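Local coordinates for protein arginase (RocF) (PDB 4G3H) that probably catalyses the hydrolysis of L-arginine to L-ornithine and urea, using two manganese ions bound in each subunit, at residues L233-D236 with I237-G240; T244-G247 with V248-N251; N292-E295 with K296-L299. All blocks are in the same frame, centred on the assembly; numbering follows the deposited sequence.

Contact 1: residues L233-D236 with I237-G240. With MN (manganese (II) ion), chain F; MN (manganese (II) ion), chain E.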
loop_
_atom_site.group_PDB
_atom_site.type_symbol
_atom_site.label_atom_id
_atom_site.label_comp_id
_atom_site.label_asym_id
_atom_site.label_seq_id
_atom_site.Cartn_x
_atom_site.Cartn_y
_atom_site.Cartn_z
ATOM N N LEU A 233 0.533 3.204 2.224
ATOM C CA LEU A 233 1.690 4.054 2.462
ATOM C C LEU A 233 3.021 3.409 2.099
ATOM O O LEU A 233 3.398 2.375 2.663
ATOM C CB LEU A 233 1.738 4.487 3.941
ATOM C CG LEU A 233 3.086 5.041 4.458
ATOM C CD1 LEU A 233 3.473 6.290 3.674
ATOM C CD2 LEU A 233 3.002 5.353 5.940
ATOM N N ASP A 234 3.730 4.047 1.170
ATOM C CA ASP A 234 5.052 3.604 0.729
ATOM C C ASP A 234 6.031 4.584 1.383
ATOM O O ASP A 234 5.977 5.783 1.123
ATOM C CB ASP A 234 5.168 3.698 -0.797
ATOM C CG ASP A 234 6.507 3.188 -1.319
ATOM O OD1 ASP A 234 7.542 3.307 -0.613
ATOM O OD2 ASP A 234 6.526 2.675 -2.453
ATOM N N LEU A 235 6.930 4.075 2.215
ATOM C CA LEU A 235 7.874 4.925 2.924
ATOM C C LEU A 235 8.777 5.799 2.046
ATOM O O LEU A 235 9.340 6.785 2.523
ATOM C CB LEU A 235 8.724 4.070 3.871
ATOM C CG LEU A 235 7.941 3.351 4.985
ATOM C CD1 LEU A 235 8.836 2.324 5.665
ATOM C CD2 LEU A 235 7.412 4.366 6.000
ATOM N N ASP A 236 8.920 5.458 0.771
ATOM C CA ASP A 236 9.774 6.276 -0.076
ATOM C C ASP A 236 9.137 7.630 -0.401
ATOM O O ASP A 236 9.680 8.403 -1.190
ATOM C CB ASP A 236 10.169 5.538 -1.366
ATOM C CG ASP A 236 8.988 5.228 -2.267
ATOM O OD1 ASP A 236 7.937 5.895 -2.167
ATOM O OD2 ASP A 236 9.129 4.315 -3.102
ATOM N N ILE A 237 7.985 7.918 0.207
ATOM C CA ILE A 237 7.352 9.208 -0.021
ATOM C C ILE A 237 8.232 10.218 0.709
ATOM O O ILE A 237 8.281 11.400 0.357
ATOM C CB ILE A 237 5.908 9.260 0.530
ATOM C CG1 ILE A 237 5.302 10.643 0.255
ATOM C CG2 ILE A 237 5.896 8.946 2.007
ATOM C CD1 ILE A 237 3.822 10.770 0.601
ATOM N N MET A 238 8.937 9.742 1.731
ATOM C CA MET A 238 9.844 10.607 2.477
ATOM C C MET A 238 11.081 10.849 1.615
ATOM O O MET A 238 11.475 9.987 0.830
ATOM C CB MET A 238 10.265 9.956 3.798
ATOM C CG MET A 238 9.189 9.957 4.869
ATOM S SD MET A 238 9.795 9.306 6.437
ATOM C CE MET A 238 9.593 7.556 6.143
ATOM N N ASP A 239 11.685 12.024 1.757
ATOM C CA ASP A 239 12.866 12.368 0.978
ATOM C C ASP A 239 13.939 11.277 0.997
ATOM O O ASP A 239 14.296 10.763 2.056
ATOM C CB ASP A 239 13.475 13.666 1.496
ATOM C CG ASP A 239 14.576 14.181 0.597
ATOM O OD1 ASP A 239 14.248 14.749 -0.466
ATOM O OD2 ASP A 239 15.762 14.000 0.943
ATOM N N GLY A 240 14.470 10.958 -0.180
ATOM C CA GLY A 240 15.495 9.935 -0.302
ATOM C C GLY A 240 16.770 10.174 0.490
ATOM O O GLY A 240 17.466 9.220 0.836
HETATM MN MN MN F . 7.420 3.866 -4.245
HETATM MN MN MN E . 5.119 2.064 -4.400
#
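With CG1 swung anti to its backbone N (chi1 -180°), Ile237 places CG2 between that N and its carbonyl carbon, where the methyl meets Leu233 CD1 at 4.0 Å; the two side chains cross at about a right angle. CG2 also lies 3.3 Å from Asp234 O, which accepts a hydrogen bond of 3.1 Å from Ile237 N. One residue on, Met238 N bonds to Leu235 O from above the carbonyl plane instead of along a lone pair. A bend in the Met238 chain (chi3 -84°) brings its CE within 3.9 Å of Leu235 CD2, the two side chains lying side by side and pointing the same way. These successive i to i+3 bonds make the short 3-10 turn that leaves the C-terminal end of strand 228-234, in the parallel sheet of the arginase fold, and the turn carries the Asp234-Leu235-Asp236 metal-binding sequence. Asp234 OD2 bridges the metal pair, 2.3 Å from the manganese of chain F and 2.5 Å from that of chain E. Asp236 OD2 binds the chain F ion alone, at 2.1 Å. The remaining oxygen of Asp234, OD1, accepts Asp236 N at 2.9 Å in a nearly straight bond (169°), met on the anti side and out of the carboxylate plane; this Asx turn ties the backbone of one ligand to the carboxylate of the other. Asp236 OD1 is held in turn by Ala117 N. Asp116 bridges both ions as well, while His118 completes the protein ligands of the chain F ion and Asp120 those of the chain E ion.

Contact 2: residues T244-G247 with V248-N251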
loop_
_atom_site.group_PDB
_atom_site.type_symbol
_atom_site.label_atom_id
_atom_site.label_comp_id
_atom_site.label_asym_id
_atom_site.label_seq_id
_atom_site.Cartn_x
_atom_site.Cartn_y
_atom_site.Cartn_z
ATOM N N THR A 244 16.677 6.438 4.137
ATOM C CA THR A 244 17.354 5.553 3.199
ATOM C C THR A 244 17.018 4.068 3.282
ATOM O O THR A 244 17.468 3.289 2.442
ATOM C CB THR A 244 18.888 5.716 3.326
ATOM O OG1 THR A 244 19.323 5.196 4.592
ATOM C CG2 THR A 244 19.272 7.200 3.236
ATOM N N SER A 245 16.231 3.668 4.276
ATOM C CA SER A 245 15.874 2.258 4.414
ATOM C C SER A 245 14.724 1.849 3.493
ATOM O O SER A 245 13.727 1.279 3.936
ATOM C CB SER A 245 15.515 1.944 5.867
ATOM O OG SER A 245 16.667 2.034 6.687
ATOM N N THR A 246 14.878 2.141 2.207
ATOM C CA THR A 246 13.868 1.810 1.219
ATOM C C THR A 246 14.575 1.533 -0.113
ATOM O O THR A 246 15.603 2.143 -0.424
ATOM C CB THR A 246 12.832 2.964 1.086
ATOM O OG1 THR A 246 11.689 2.500 0.360
ATOM C CG2 THR A 246 13.433 4.162 0.373
ATOM N N GLY A 247 14.022 0.609 -0.889
ATOM C CA GLY A 247 14.620 0.220 -2.154
ATOM C C GLY A 247 14.801 1.244 -3.259
ATOM O O GLY A 247 15.821 1.230 -3.947
ATOM N N VAL A 248 13.822 2.121 -3.453
ATOM C CA VAL A 248 13.917 3.125 -4.508
ATOM C C VAL A 248 13.736 4.522 -3.940
ATOM O O VAL A 248 12.630 5.053 -3.909
ATOM C CB VAL A 248 12.854 2.873 -5.607
ATOM C CG1 VAL A 248 13.026 3.870 -6.744
ATOM C CG2 VAL A 248 12.978 1.442 -6.128
ATOM N N ARG A 249 14.839 5.107 -3.488
ATOM C CA ARG A 249 14.836 6.443 -2.904
ATOM C C ARG A 249 14.705 7.533 -3.961
ATOM O O ARG A 249 15.363 7.494 -4.995
ATOM C CB ARG A 249 16.117 6.667 -2.109
ATOM C CG ARG A 249 16.310 5.706 -0.956
ATOM C CD ARG A 249 17.441 6.188 -0.070
ATOM N NE ARG A 249 18.750 5.746 -0.528
ATOM C CZ ARG A 249 19.879 6.422 -0.339
ATOM N NH1 ARG A 249 19.869 7.589 0.291
ATOM N NH2 ARG A 249 21.026 5.914 -0.760
ATOM N N GLU A 250 13.852 8.513 -3.686
ATOM C CA GLU A 250 13.632 9.614 -4.606
ATOM C C GLU A 250 13.821 10.932 -3.864
ATOM O O GLU A 250 13.274 11.129 -2.772
ATOM C CB GLU A 250 12.219 9.527 -5.191
ATOM C CG GLU A 250 11.922 8.197 -5.867
ATOM C CD GLU A 250 12.605 8.055 -7.217
ATOM O OE1 GLU A 250 13.531 8.844 -7.509
ATOM O OE2 GLU A 250 12.218 7.147 -7.988
ATOM N N ASN A 251 14.608 11.827 -4.455
ATOM C CA ASN A 251 14.868 13.130 -3.852
ATOM C C ASN A 251 13.637 14.020 -3.927
ATOM O O ASN A 251 12.678 13.713 -4.639
ATOM C CB ASN A 251 16.042 13.813 -4.563
ATOM C CG ASN A 251 17.375 13.153 -4.251
ATOM O OD1 ASN A 251 18.337 13.279 -5.007
ATOM N ND2 ASN A 251 17.439 12.453 -3.124
HETATM O O HOH W 1 11.030 2.178 -2.264
HETATM O O HOH W 2 17.489 3.728 -4.035
#
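The loop between strand 228-234 and helix 256-269, running beside the manganese site, folds back here and lays Arg249 along Thr244. The guanidinium takes Thr244 CB over one face, 3.4 Å above the plane and offset toward the rim, and the two side chains lie side by side, pointing the same way. Nearer the backbone, Arg249 CD comes to 3.3 Å from Thr244 CA. A bend at chi3 (-86°) turns the guanidinium over the threonine, and NH1 is hydrogen-bonded to Gly240 O. Thr246 crosses the start of the same chain, its CG2 3.5 Å from Arg249 CG. Between the two threonines, Ser245 centres an inverse gamma turn, closed by a weak bond from Thr246 N to Thr244 O. No direct hydrogen bond links 244-247 to 248-251, and two waters do that work. One donates to Thr246 OG1 (2.7 Å) and accepts from Val248 N (3.0 Å); the other donates to Gly247 O and accepts from Arg249 N, both at 3.0 Å. Thr246 OG1 is also hydrogen-bonded to Glu281 O, and Thr244 OG1 to Ile288 N, so both hydroxyls fasten the loop to the segment after strand 274-280. On the metal side Val248 packs against the manganese ligand His118, whose NE2 is hydrogen-bonded by Glu250 OE2, a second-shell contact that probably helps to orient the imidazole.

Contact 3: residues N292-E295 with K296-L299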
loop_
_atom_site.group_PDB
_atom_site.type_symbol
_atom_site.label_atom_id
_atom_site.label_comp_id
_atom_site.label_asym_id
_atom_site.label_seq_id
_atom_site.Cartn_x
_atom_site.Cartn_y
_atom_site.Cartn_z
ATOM N N ASN A 292 19.909 3.471 14.846
ATOM C CA ASN A 292 18.519 3.068 15.003
ATOM C C ASN A 292 17.528 4.107 14.494
ATOM O O ASN A 292 16.324 3.867 14.500
ATOM C CB ASN A 292 18.235 2.822 16.484
ATOM C CG ASN A 292 17.839 1.400 16.774
ATOM O OD1 ASN A 292 17.473 1.067 17.899
ATOM N ND2 ASN A 292 17.913 0.547 15.761
ATOM N N GLU A 293 18.033 5.257 14.067
ATOM C CA GLU A 293 17.190 6.347 13.597
ATOM C C GLU A 293 16.016 6.008 12.680
ATOM O O GLU A 293 14.863 6.307 13.002
ATOM C CB GLU A 293 18.043 7.421 12.921
ATOM C CG GLU A 293 18.895 8.230 13.879
ATOM C CD GLU A 293 19.314 9.565 13.292
ATOM O OE1 GLU A 293 18.421 10.383 12.984
ATOM O OE2 GLU A 293 20.532 9.797 13.134
ATOM N N GLU A 294 16.300 5.397 11.537
ATOM C CA GLU A 294 15.247 5.081 10.588
ATOM C C GLU A 294 14.248 4.041 11.099
ATOM O O GLU A 294 13.037 4.179 10.892
ATOM C CB GLU A 294 15.868 4.647 9.261
ATOM C CG GLU A 294 16.777 5.726 8.696
ATOM C CD GLU A 294 17.512 5.306 7.443
ATOM O OE1 GLU A 294 17.888 4.121 7.331
ATOM O OE2 GLU A 294 17.736 6.171 6.574
ATOM N N GLU A 295 14.737 3.011 11.778
ATOM C CA GLU A 295 13.820 2.013 12.290
ATOM C C GLU A 295 12.878 2.676 13.291
ATOM O O GLU A 295 11.667 2.418 13.293
ATOM C CB GLU A 295 14.581 0.862 12.946
ATOM C CG GLU A 295 13.658 -0.230 13.453
ATOM C CD GLU A 295 14.394 -1.493 13.820
ATOM O OE1 GLU A 295 14.951 -2.139 12.907
ATOM O OE2 GLU A 295 14.417 -1.837 15.018
ATOM N N LYS A 296 13.433 3.539 14.137
ATOM C CA LYS A 296 12.629 4.242 15.125
ATOM C C LYS A 296 11.562 5.100 14.441
ATOM O O LYS A 296 10.436 5.206 14.923
ATOM C CB LYS A 296 13.510 5.124 16.020
ATOM C CG LYS A 296 14.374 4.342 17.005
ATOM C CD LYS A 296 14.918 5.230 18.124
ATOM C CE LYS A 296 15.964 6.218 17.625
ATOM N NZ LYS A 296 17.222 5.540 17.195
ATOM N N GLN A 297 11.915 5.709 13.318
ATOM C CA GLN A 297 10.958 6.542 12.604
ATOM C C GLN A 297 9.784 5.720 12.077
ATOM O O GLN A 297 8.628 6.127 12.206
ATOM C CB GLN A 297 11.653 7.284 11.460
ATOM C CG GLN A 297 12.635 8.332 11.957
ATOM C CD GLN A 297 13.305 9.097 10.836
ATOM O OE1 GLN A 297 13.858 8.506 9.913
ATOM N NE2 GLN A 297 13.270 10.421 10.920
ATOM N N VAL A 298 10.083 4.562 11.493
ATOM C CA VAL A 298 9.048 3.681 10.964
ATOM C C VAL A 298 8.153 3.227 12.123
ATOM O O VAL A 298 6.919 3.291 12.043
ATOM C CB VAL A 298 9.685 2.455 10.255
ATOM C CG1 VAL A 298 8.609 1.484 9.787
ATOM C CG2 VAL A 298 10.508 2.924 9.059
ATOM N N LEU A 299 8.777 2.786 13.211
ATOM C CA LEU A 299 8.027 2.348 14.378
ATOM C C LEU A 299 7.127 3.470 14.894
ATOM O O LEU A 299 6.034 3.215 15.392
ATOM C CB LEU A 299 8.986 1.867 15.474
ATOM C CG LEU A 299 9.538 0.461 15.207
ATOM C CD1 LEU A 299 10.581 0.088 16.245
ATOM C CD2 LEU A 299 8.388 -0.532 15.226
#
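The flat amide of Gln297 stacks on no other flat group of 292-299: it reaches back along the helix with OE1 3.8 Å from Glu294 CA, while Gln297 CG passes 3.2 Å from Glu293 O. The carboxylates of Glu294 and Glu295 point outward to other partners. Both oxygens of Glu294 are held by two loops: OE1 by Ser245 OG and by Ser287 OG of the loop just before this helix, OE2 by Thr244 N; Glu295 OE1 forms a salt bridge with Arg23. Beneath these groups run the first two turns of helix 293-309, the last helix of the chain, held by four i to i+4 backbone hydrogen bonds. Lys296 N donates to Asn292 O at 2.9 Å, nearly along the C=O axis (171°), and opens the series. Gln297 N then reaches Glu293 O and Val298 N reaches Glu294 O, each at 3.0 Å, with the donors tilted modestly from the carbonyl planes. The fourth, Leu299 N to Glu295 O, is 2.9 Å long and almost straight at 172°. Three successive glutamates at this N-terminal end would probably sit favourably against the helix dipole. Lys296 is bent at chi3 and again at chi4 (-68°), which curls its amine back over Asn292 toward the start of the helix, where the close approach of NZ to Asn292 CB is doubtful; Lys296 NZ stays 6.5 Å from Glu293 OE1, and the two form no salt bridge. Leu299 runs side by side with Glu295, pointing the same way, with its CD1 4.2 Å from Glu295 CG. Leu299 and Val298 also pack on Leu24 of helix 16-30, and Val298 reaches Phe243.

How the contacts relate
Contacts 1 and 2 follow one another along the chain, their centres about 7 Å apart, and are joined by a backbone hydrogen bond of 2.9 Å between Gly240 N and Glu250 O. Contact 1 supplies metal ligands; contact 2 flanks the site, with the Val248 side chain about 6 Å from a manganese. Contact 3 is more remote, its centre about 13 Å from that of contact 1 and about 14 Å from that of contact 2, and its Val298 side chain about 14 Å from a manganese. It reaches contact 1 by packing, Val298 CG2 to Leu235 CD1 at 3.8 Å, and contact 2 by hydrogen bonds, that from Thr244 N to Glu294 OE2 being 2.7 Å long.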